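Local coordinates for protein formylmethanofuran--tetrahydromethanopterin formyltransferase (Methanosarcina barkeri, PDB 1M5S) that probably catalyses the reversible transfer of a formyl group from formylmethanofuran to tetrahydromethanopterin, an early step of methanogenesis from carbon dioxide, at residues I187-T193 / S256-A260; F119-A125 / Y140-I144; T45-M49 / I76-K80. All coordinates share one frame; numbering follows the deposited sequence.

Contact 1 (I187-T193 / S256-A260); sequences IAELEGT and SIKAA
In the FTR proximal lobe, Ile187, Leu190 and Thr193, along the two turns that lead from the end of helix 173-187 into strand 193-194, lean on Ser256 and Ala260 of helix 254-268. Two consecutive beta turns, type I over Ile187 to Leu190 and type II over Leu190 to Thr193, carry the chain past the helix flank. Ala260 lies at the centre of the apolar part. Its methyl CB is met by Ile187 CG2 at 4.0 Å, and Ile187 CG1 lies 3.6 Å from Ala260 O. Leu190 sends CD1 to 3.7 Å from Ala260 CA and also rests against the carbonyl of Ala259. Thr193 comes to the same methyl with both branches, OG1 at 3.8 Å from Ala260 CB. Its chi1 of 45° sets CG2 anti to the carbonyl carbon, which brings Thr193 CG2 to 3.2 Å from Ser256 O, a tight contact. No direct hydrogen bond joins the segments; one water bridges them. It donates to Glu191 O and to Ser256 O (2.8 Å) and accepts from Thr193 OG1 at 2.6 Å. Gly192 has phi 98° and psi -9°, where a side chain would press on the preceding carbonyl O and run into Ser256 OG. That hydroxyl is hydrogen-bonded to Asp253, and Ile249 of strand 243-251 packs against Ile187, Thr193 and Ala260. The chemistry is thus divided: apolar groups make the direct contact, partly with one another and partly with helix carbonyls, and the water ties a turn carbonyl and a threonine hydroxyl to Ser256 O, which also accepts the helical bond from Ala260 N.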
# COMPACT_ATOMS: atom_id res chain seq x y z
N ILE A 187 -3.12 -8.69 -15.21
CA ILE A 187 -2.19 -9.78 -15.49
C ILE A 187 -1.67 -10.42 -14.19
O ILE A 187 -1.50 -11.63 -14.14
CB ILE A 187 -1.02 -9.29 -16.37
CG1 ILE A 187 -1.57 -8.86 -17.74
CG2 ILE A 187 0.02 -10.40 -16.54
CD1 ILE A 187 -0.57 -8.15 -18.61
N ALA A 188 -1.59 -9.63 -13.12
CA ALA A 188 -1.12 -10.16 -11.84
C ALA A 188 -2.17 -11.03 -11.13
O ALA A 188 -1.88 -11.67 -10.12
CB ALA A 188 -0.65 -9.03 -10.93
N GLU A 189 -3.38 -11.07 -11.69
CA GLU A 189 -4.40 -12.01 -11.21
C GLU A 189 -4.26 -13.37 -11.90
O GLU A 189 -4.88 -14.35 -11.48
CB GLU A 189 -5.81 -11.49 -11.49
CG GLU A 189 -6.17 -10.13 -10.92
CD GLU A 189 -7.50 -9.59 -11.46
OE1 GLU A 189 -8.07 -10.19 -12.41
OE2 GLU A 189 -7.99 -8.56 -10.96
N LEU A 190 -3.53 -13.39 -13.01
CA LEU A 190 -3.48 -14.56 -13.89
C LEU A 190 -2.31 -15.50 -13.62
O LEU A 190 -1.15 -15.07 -13.52
CB LEU A 190 -3.46 -14.11 -15.35
CG LEU A 190 -4.67 -13.31 -15.85
CD1 LEU A 190 -4.45 -12.93 -17.31
CD2 LEU A 190 -5.93 -14.12 -15.70
N GLU A 191 -2.60 -16.80 -13.57
CA GLU A 191 -1.57 -17.81 -13.36
C GLU A 191 -0.70 -17.96 -14.60
O GLU A 191 -1.17 -17.77 -15.72
CB GLU A 191 -2.23 -19.15 -13.02
CG GLU A 191 -1.28 -20.19 -12.42
CD GLU A 191 -2.01 -21.32 -11.70
OE1 GLU A 191 -3.06 -21.07 -11.06
OE2 GLU A 191 -1.52 -22.47 -11.74
N GLY A 192 0.59 -18.19 -14.39
CA GLY A 192 1.45 -18.62 -15.47
C GLY A 192 2.25 -17.52 -16.14
O GLY A 192 3.14 -17.80 -16.94
N THR A 193 1.95 -16.27 -15.80
CA THR A 193 2.62 -15.14 -16.44
C THR A 193 3.17 -14.13 -15.44
O THR A 193 2.66 -14.01 -14.32
CB THR A 193 1.67 -14.38 -17.38
OG1 THR A 193 0.41 -14.20 -16.74
CG2 THR A 193 1.48 -15.14 -18.68
N SER A 256 -0.96 -19.08 -21.73
CA SER A 256 -0.93 -18.18 -20.59
C SER A 256 -0.52 -16.78 -21.04
O SER A 256 -1.08 -15.79 -20.57
CB SER A 256 0.05 -18.69 -19.53
OG SER A 256 -0.41 -19.90 -18.97
N ILE A 257 0.44 -16.71 -21.95
CA ILE A 257 0.83 -15.44 -22.54
C ILE A 257 -0.35 -14.81 -23.26
O ILE A 257 -0.61 -13.62 -23.10
CB ILE A 257 1.98 -15.62 -23.55
CG1 ILE A 257 3.14 -16.36 -22.89
CG2 ILE A 257 2.40 -14.26 -24.08
CD1 ILE A 257 4.28 -15.48 -22.49
N LYS A 258 -1.12 -15.63 -23.98
CA LYS A 258 -2.27 -15.13 -24.72
C LYS A 258 -3.36 -14.64 -23.78
O LYS A 258 -3.95 -13.58 -23.99
CB LYS A 258 -2.83 -16.21 -25.64
CG LYS A 258 -2.00 -16.41 -26.89
CD LYS A 258 -2.39 -17.66 -27.67
CE LYS A 258 -1.36 -17.94 -28.76
NZ LYS A 258 -1.77 -19.05 -29.67
N ALA A 259 -3.62 -15.41 -22.73
CA ALA A 259 -4.59 -15.02 -21.71
C ALA A 259 -4.22 -13.66 -21.11
O ALA A 259 -5.10 -12.82 -20.89
CB ALA A 259 -4.68 -16.08 -20.62
N ALA A 260 -2.92 -13.44 -20.93
CA ALA A 260 -2.41 -12.21 -20.33
C ALA A 260 -2.49 -11.03 -21.29
O ALA A 260 -2.89 -9.94 -20.90
CB ALA A 260 -0.97 -12.41 -19.85
O HOH W 1 -1.57 -15.62 -17.78

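Contact 2 (F119-A125 / Y140-I144); sequences FKLKFFA and YKVPI
Tyr140 and Lys122 cross obliquely, the ring of the strand residue set against the aliphatic chain of the helix residue. Lys122 CD does the touching, 3.5 Å from Tyr140 CD1. A chi1 of 82° places Lys122 CG between the backbone N and the carbonyl carbon, and the chain then runs extended past the ring before bending at chi4, which takes NZ away to a salt bridge with Glu129. Lys122 NZ also stands 3.6 Å above the plane of the Phe123 ring, offset toward its rim. Toward the hydroxyl end, on the same side of the tyrosine ring plane, Tyr140 OH meets the edge of the Phe119 ring, close to the plane of that ring, at 3.5 Å from Phe119 CD2, and Tyr140 CE2 lies 3.7 Å from Phe119 CA. Cut back to alanine, Tyr140 would probably leave a gap between helix and strand, with the Lys122 methylenes and the Phe119 ring edge losing the partner they share. Further along, Val142 divides its branches: CG2 reaches 3.6 Å from Lys122 CA, whereas CG1, anti to the backbone N (chi1 -178°), lies 3.7 Å from Ala125 CB. Phe124 crosses Val142 and Ile144 at about a right angle, and its ring edge receives Ile144 CG2 at 4.0 Å from Phe124 CE2. The third subunit, another copy of the protein, packs Gly205 on Phe124 and Ala203 on Ile144. Strand 137-144 is itself paired antiparallel with strands 130-134 and 147-170. Alternate strand residues, Tyr140 and Val142, thus present one face to helix 117-122 and the 3-10 segment 123-125 that follows, the layered helix-on-sheet packing of an alpha/beta sandwich.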
# COMPACT_ATOMS: atom_id res chain seq x y z
N PHE A 119 18.18 -28.08 -0.67
CA PHE A 119 19.31 -28.87 -0.20
C PHE A 119 20.54 -27.98 -0.07
O PHE A 119 21.26 -28.04 0.92
CB PHE A 119 19.59 -30.03 -1.17
CG PHE A 119 20.80 -30.85 -0.82
CD1 PHE A 119 22.07 -30.49 -1.28
CD2 PHE A 119 20.68 -31.97 0.01
CE1 PHE A 119 23.20 -31.22 -0.91
CE2 PHE A 119 21.81 -32.71 0.38
CZ PHE A 119 23.07 -32.33 -0.08
N LYS A 120 20.73 -27.10 -1.05
CA LYS A 120 21.91 -26.26 -1.09
C LYS A 120 21.87 -25.16 -0.04
O LYS A 120 22.90 -24.75 0.47
CB LYS A 120 22.07 -25.64 -2.48
CG LYS A 120 22.47 -26.64 -3.56
CD LYS A 120 22.60 -25.97 -4.91
CE LYS A 120 23.80 -26.50 -5.69
NZ LYS A 120 24.25 -25.53 -6.72
N LEU A 121 20.66 -24.72 0.31
CA LEU A 121 20.50 -23.64 1.28
C LEU A 121 20.64 -24.12 2.73
O LEU A 121 21.09 -23.36 3.59
CB LEU A 121 19.13 -22.96 1.10
CG LEU A 121 18.94 -22.06 -0.13
CD1 LEU A 121 17.53 -21.50 -0.15
CD2 LEU A 121 19.96 -20.93 -0.10
N LYS A 122 20.32 -25.40 2.96
CA LYS A 122 20.34 -25.98 4.30
C LYS A 122 21.72 -25.89 4.96
O LYS A 122 21.82 -25.72 6.17
CB LYS A 122 19.87 -27.45 4.28
CG LYS A 122 20.93 -28.46 3.87
CD LYS A 122 20.45 -29.89 4.05
CE LYS A 122 21.50 -30.89 3.60
NZ LYS A 122 22.82 -30.68 4.25
N PHE A 123 22.75 -25.79 4.12
CA PHE A 123 24.15 -25.75 4.60
C PHE A 123 24.42 -24.50 5.44
O PHE A 123 25.41 -24.43 6.18
CB PHE A 123 25.10 -25.79 3.41
CG PHE A 123 25.19 -27.19 2.84
CD1 PHE A 123 24.25 -27.61 1.90
CD2 PHE A 123 26.20 -28.06 3.27
CE1 PHE A 123 24.31 -28.91 1.39
CE2 PHE A 123 26.26 -29.36 2.77
CZ PHE A 123 25.31 -29.79 1.83
N PHE A 124 23.54 -23.50 5.30
CA PHE A 124 23.65 -22.28 6.07
C PHE A 124 23.53 -22.53 7.58
O PHE A 124 24.12 -21.82 8.38
CB PHE A 124 22.60 -21.26 5.61
CG PHE A 124 22.73 -19.91 6.26
CD1 PHE A 124 23.83 -19.11 6.00
CD2 PHE A 124 21.75 -19.45 7.14
CE1 PHE A 124 23.96 -17.85 6.61
CE2 PHE A 124 21.88 -18.20 7.76
CZ PHE A 124 22.98 -17.40 7.49
N ALA A 125 22.83 -23.60 7.94
CA ALA A 125 22.58 -23.91 9.35
C ALA A 125 23.79 -24.54 10.04
O ALA A 125 23.79 -24.70 11.27
CB ALA A 125 21.37 -24.83 9.47
N TYR A 140 13.46 -28.74 4.15
CA TYR A 140 14.63 -28.59 5.02
C TYR A 140 14.39 -27.44 5.99
O TYR A 140 13.90 -26.37 5.61
CB TYR A 140 15.89 -28.29 4.20
CG TYR A 140 16.36 -29.52 3.44
CD1 TYR A 140 17.04 -30.54 4.11
CD2 TYR A 140 16.10 -29.61 2.07
CE1 TYR A 140 17.45 -31.68 3.41
CE2 TYR A 140 16.50 -30.76 1.37
CZ TYR A 140 17.17 -31.79 2.04
OH TYR A 140 17.55 -32.91 1.36
N LYS A 141 14.65 -27.71 7.27
CA LYS A 141 14.59 -26.70 8.33
C LYS A 141 15.98 -26.11 8.54
O LYS A 141 16.92 -26.83 8.85
CB LYS A 141 14.11 -27.34 9.63
CG LYS A 141 12.65 -27.13 9.95
CD LYS A 141 12.40 -27.34 11.44
CE LYS A 141 11.29 -28.35 11.67
NZ LYS A 141 11.19 -28.71 13.11
N VAL A 142 16.07 -24.78 8.44
CA VAL A 142 17.32 -24.07 8.67
C VAL A 142 17.11 -23.09 9.83
O VAL A 142 16.50 -22.03 9.66
CB VAL A 142 17.76 -23.29 7.39
CG1 VAL A 142 19.09 -22.58 7.63
CG2 VAL A 142 17.87 -24.25 6.21
N PRO A 143 17.55 -23.46 11.05
CA PRO A 143 17.47 -22.56 12.20
C PRO A 143 18.16 -21.22 11.98
O PRO A 143 19.33 -21.15 11.61
CB PRO A 143 18.12 -23.36 13.32
CG PRO A 143 17.82 -24.78 12.97
CD PRO A 143 17.95 -24.82 11.46
N ILE A 144 17.38 -20.15 12.12
CA ILE A 144 17.90 -18.79 12.04
C ILE A 144 17.32 -17.94 13.18
O ILE A 144 16.54 -18.44 13.99
CB ILE A 144 17.58 -18.15 10.65
CG1 ILE A 144 16.08 -18.23 10.35
CG2 ILE A 144 18.39 -18.85 9.55
CD1 ILE A 144 15.66 -17.47 9.10
O HOH W 2 21.36 -22.90 12.46

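Contact 3 (T45-M49 / I76-K80); sequences TSVIM and ICTFK
Val47, in the loop between helix 30-41 and strand 53-60, touches two surfaces at the end of strand 71-78, just before helix 81-95: the aromatic face of Phe79 and the strand backbone. The aromatic part is a CH-pi interaction: Val47 CG2 lies over one face of the Phe79 ring, 4.1 Å from its centroid and 25° off the ring normal. It stands 3.7 Å above the plane but is displaced toward the rim, which explains why the nearest ring atom is Phe79 CE2, also 3.7 Å from Val47 CG2. The valine's chi1 (-75°) turns CG2 toward the ring and CG1 toward the Cys77 carbonyl. The second apolar touch on the ring comes at its edge, near the plane, where Ile48 CD1 is 4.2 Å from Phe79 CE2. Contact with the main chain falls to the other valine methyl: Val47 CG1 comes to 3.5 Å from Cys77 O and 3.9 Å from Thr78 CA, a van der Waals fit against the last residues of strand 71-78. Polar links run past this contact, not through it, since no hydrogen bond joins 45-49 to 76-80. Val47 N is hydrogen-bonded to Glu53 and Cys77 shares a backbone hydrogen bond with the same residue, while Ile18 of strand 12-26 packs on Val47, Cys77 and Phe79. Adhesion between the loop and the strand end therefore rests on dispersion and shape, one branched side chain filling the angle between an aromatic face and a peptide carbonyl, with Glu53 supplying the polar connection from outside.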
# COMPACT_ATOMS: atom_id res chain seq x y z
N THR A 45 14.65 -6.86 -14.87
CA THR A 45 13.69 -6.45 -15.89
C THR A 45 13.95 -7.11 -17.25
O THR A 45 13.01 -7.41 -17.99
CB THR A 45 13.65 -4.90 -16.07
OG1 THR A 45 14.93 -4.42 -16.52
CG2 THR A 45 13.30 -4.21 -14.75
N SER A 46 15.21 -7.48 -17.49
CA SER A 46 15.66 -7.96 -18.80
C SER A 46 17.02 -8.67 -18.70
O SER A 46 18.00 -8.05 -18.28
CB SER A 46 15.76 -6.79 -19.80
OG SER A 46 16.15 -7.22 -21.09
N VAL A 47 17.08 -9.94 -19.12
CA VAL A 47 18.31 -10.76 -19.02
C VAL A 47 19.41 -10.25 -19.96
O VAL A 47 20.52 -10.76 -19.97
CB VAL A 47 18.05 -12.25 -19.38
CG1 VAL A 47 17.33 -12.95 -18.25
CG2 VAL A 47 17.25 -12.37 -20.66
N ILE A 48 19.08 -9.20 -20.71
CA ILE A 48 19.98 -8.67 -21.70
C ILE A 48 20.92 -7.61 -21.07
O ILE A 48 21.80 -7.06 -21.74
CB ILE A 48 19.15 -8.13 -22.91
CG1 ILE A 48 19.47 -8.94 -24.17
CG2 ILE A 48 19.37 -6.63 -23.12
CD1 ILE A 48 18.34 -9.84 -24.63
N MET A 49 20.80 -7.44 -19.74
CA MET A 49 21.67 -6.58 -18.95
C MET A 49 21.43 -6.63 -17.42
O MET A 49 22.10 -5.94 -16.64
CB MET A 49 21.56 -5.13 -19.42
CG MET A 49 22.74 -4.62 -20.21
SD MET A 49 22.90 -2.84 -20.09
CE MET A 49 24.26 -2.71 -18.87
N ILE A 76 11.45 -16.72 -11.93
CA ILE A 76 12.77 -16.21 -12.21
C ILE A 76 13.23 -16.88 -13.51
O ILE A 76 13.01 -18.07 -13.70
CB ILE A 76 13.75 -16.52 -11.06
CG1 ILE A 76 13.29 -15.80 -9.79
CG2 ILE A 76 15.16 -16.08 -11.42
CD1 ILE A 76 13.84 -16.38 -8.48
N CYS A 77 13.64 -16.05 -14.46
CA CYS A 77 13.83 -16.47 -15.84
C CYS A 77 15.26 -16.17 -16.28
O CYS A 77 15.84 -15.13 -15.92
CB CYS A 77 12.88 -15.71 -16.78
SG CYS A 77 11.12 -15.76 -16.34
N THR A 78 15.78 -17.02 -17.16
CA THR A 78 17.13 -16.82 -17.67
C THR A 78 17.34 -17.72 -18.91
O THR A 78 16.57 -18.66 -19.14
CB THR A 78 18.15 -17.12 -16.55
OG1 THR A 78 19.34 -16.34 -16.74
CG2 THR A 78 18.49 -18.59 -16.51
N PHE A 79 18.28 -17.33 -19.77
CA PHE A 79 18.47 -18.06 -21.03
C PHE A 79 18.97 -19.48 -20.84
O PHE A 79 18.36 -20.42 -21.34
CB PHE A 79 19.40 -17.28 -21.97
CG PHE A 79 18.69 -16.22 -22.77
CD1 PHE A 79 17.38 -16.43 -23.21
CD2 PHE A 79 19.30 -14.99 -23.02
CE1 PHE A 79 16.69 -15.43 -23.90
CE2 PHE A 79 18.61 -13.98 -23.71
CZ PHE A 79 17.30 -14.21 -24.14
N LYS A 80 20.02 -19.65 -20.04
CA LYS A 80 20.59 -20.97 -19.78
C LYS A 80 20.21 -21.53 -18.40
O LYS A 80 20.22 -20.80 -17.42
CB LYS A 80 22.11 -20.91 -19.92
CG LYS A 80 22.60 -21.17 -21.33
CD LYS A 80 23.35 -19.98 -21.91
CE LYS A 80 23.73 -20.23 -23.36
NZ LYS A 80 22.55 -20.68 -24.17

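Along the chain the contacts come in series: contact 3 closes first, contact 2 follows, and contact 1 opens last. Contacts 2 and 3 fall in the first half of the chain, contact 1 in the proximal lobe. Between centres, contacts 1 and 3 are about 19 Å apart, contacts 2 and 3 about 27 Å, and contacts 1 and 2 about 33 Å; none touches another. Helix 81-95 bridges part of the gap, packing on Leu121 near contact 2 and on Thr78 in contact 3. Contacts 2 and 3 both border the third subunit of the homotetramer, whereas near contact 1 it is Glu189, which takes no part in that contact, that meets the second.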